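Local coordinates for calcium uptake protein 2, mitochondrial (PDB 6LB7), which binds calcium through an EF-hand and probably helps regulate calcium uptake into mitochondria, at residues 183-186 and 187-191. Numbering follows the deposited sequence.
Sequences LQTE and IQEME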
loop_
_atom_site.group_PDB
_atom_site.type_symbol
_atom_site.label_atom_id
_atom_site.label_comp_id
_atom_site.label_asym_id
_atom_site.label_seq_id
_atom_site.Cartn_x
_atom_site.Cartn_y
_atom_site.Cartn_z
ATOM N N LEU B 183 -22.067 -1.736 -7.780
ATOM C CA LEU B 183 -22.160 -2.261 -6.416
ATOM C C LEU B 183 -21.911 -1.159 -5.392
ATOM O O LEU B 183 -22.715 -0.962 -4.467
ATOM C CB LEU B 183 -21.165 -3.411 -6.230
ATOM C CG LEU B 183 -20.948 -3.891 -4.797
ATOM C CD1 LEU B 183 -22.219 -4.576 -4.291
ATOM C CD2 LEU B 183 -19.740 -4.817 -4.721
ATOM N N GLN B 184 -20.805 -0.419 -5.547
ATOM C CA GLN B 184 -20.538 0.703 -4.641
ATOM C C GLN B 184 -21.665 1.736 -4.697
ATOM O O GLN B 184 -22.153 2.195 -3.659
ATOM C CB GLN B 184 -19.191 1.345 -4.967
ATOM C CG GLN B 184 -17.981 0.431 -4.802
ATOM C CD GLN B 184 -16.675 1.190 -4.872
ATOM O OE1 GLN B 184 -16.630 2.310 -5.377
ATOM N NE2 GLN B 184 -15.600 0.590 -4.348
ATOM N N THR B 185 -22.109 2.101 -5.904
ATOM C CA THR B 185 -23.226 3.041 -6.021
ATOM C C THR B 185 -24.476 2.523 -5.314
ATOM O O THR B 185 -25.164 3.275 -4.608
ATOM C CB THR B 185 -23.530 3.312 -7.496
ATOM O OG1 THR B 185 -22.372 3.860 -8.119
ATOM C CG2 THR B 185 -24.672 4.316 -7.627
ATOM N N GLU B 186 -24.791 1.240 -5.493
ATOM C CA GLU B 186 -26.000 0.698 -4.889
ATOM C C GLU B 186 -25.956 0.770 -3.361
ATOM O O GLU B 186 -26.950 1.163 -2.734
ATOM C CB GLU B 186 -26.236 -0.738 -5.367
ATOM C CG GLU B 186 -27.441 -1.379 -4.702
ATOM C CD GLU B 186 -28.109 -2.446 -5.572
ATOM O OE1 GLU B 186 -27.423 -3.244 -6.245
ATOM O OE2 GLU B 186 -29.342 -2.485 -5.580
ATOM N N ILE B 187 -24.822 0.411 -2.739
ATOM C CA ILE B 187 -24.706 0.547 -1.278
ATOM C C ILE B 187 -24.859 2.004 -0.868
ATOM O O ILE B 187 -25.491 2.313 0.148
ATOM C CB ILE B 187 -23.364 -0.007 -0.750
ATOM C CG1 ILE B 187 -23.162 -1.485 -1.112
ATOM C CG2 ILE B 187 -23.255 0.219 0.805
ATOM C CD1 ILE B 187 -24.362 -2.333 -0.897
ATOM N N GLN B 188 -24.223 2.917 -1.612
ATOM C CA GLN B 188 -24.381 4.299 -1.173
ATOM C C GLN B 188 -25.821 4.769 -1.351
ATOM O O GLN B 188 -26.393 5.416 -0.465
ATOM C CB GLN B 188 -23.416 5.229 -1.932
ATOM C CG GLN B 188 -21.909 4.911 -1.799
ATOM C CD GLN B 188 -21.097 5.330 -3.022
ATOM O OE1 GLN B 188 -21.600 5.825 -3.950
ATOM N NE2 GLN B 188 -19.839 5.131 -3.009
ATOM N N GLU B 189 -26.530 4.391 -2.415
ATOM C CA GLU B 189 -27.908 4.860 -2.544
ATOM C C GLU B 189 -28.794 4.243 -1.476
ATOM O O GLU B 189 -29.696 4.898 -0.941
ATOM C CB GLU B 189 -28.448 4.541 -3.947
ATOM C CG GLU B 189 -27.811 5.402 -5.040
ATOM C CD GLU B 189 -28.280 5.059 -6.439
ATOM O OE1 GLU B 189 -29.049 4.097 -6.607
ATOM O OE2 GLU B 189 -27.855 5.767 -7.370
ATOM N N MET B 190 -28.556 2.981 -1.146
ATOM C CA MET B 190 -29.399 2.343 -0.143
ATOM C C MET B 190 -29.149 2.930 1.241
ATOM O O MET B 190 -30.093 3.215 1.986
ATOM C CB MET B 190 -29.147 0.849 -0.162
ATOM C CG MET B 190 -30.073 0.078 0.695
ATOM S SD MET B 190 -29.910 -1.661 0.271
ATOM C CE MET B 190 -31.474 -2.249 0.889
ATOM N N GLU B 191 -27.877 3.125 1.603
ATOM C CA GLU B 191 -27.571 3.756 2.883
ATOM C C GLU B 191 -28.075 5.195 2.928
ATOM O O GLU B 191 -28.566 5.652 3.961
ATOM C CB GLU B 191 -26.066 3.699 3.157
ATOM C CG GLU B 191 -25.596 2.273 3.440
ATOM C CD GLU B 191 -24.188 2.206 3.989
ATOM O OE1 GLU B 191 -23.337 3.046 3.599
ATOM O OE2 GLU B 191 -23.941 1.316 4.832
HETATM O O HOH W 1 -21.197 6.170 -6.747
#
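T185 and E189 stand one turn apart on the long α-helix 173-196, which runs through the middle of this EF-hand protein. The backbone supplies the regular i to i+4 hydrogen bonds: I187 N to L183 O, Q188 N to Q184 O, E189 N to T185 O at 2.8 Å, and M190 N to E186 O.

A water bridges the side chains of T185 and Q188, donating to T185 OG1 at 2.9 Å and to Q188 OE1 at 2.8 Å. The T185 hydroxyl is also hydrogen-bonded to E181 O, a common way for threonine to be accommodated within a helix. With CG anti to the carbonyl carbon (chi1 -59°), the Q188 chain runs back past Q184 O, CG lying 3.3 Å from that oxygen, and brings OE1 to the water. Replacing Q188 by alanine would take away OE1, and the water would probably lose its hold on this side chain, with a gap likely beside K243, C246 and H247 of helix 239-249.

E186 and E189 both form salt bridges with R74, which probably eases the repulsion between the two acids, and E189 OE2 forms another with K243, while aliphatic L183 and I187 suit the apolar side, packing on helix 84-94, with I187 also meeting L34 and V37. Side by side with E189, T185 turns its methyl to the carboxylate, CG2 lying 3.5 Å from E189 OE2.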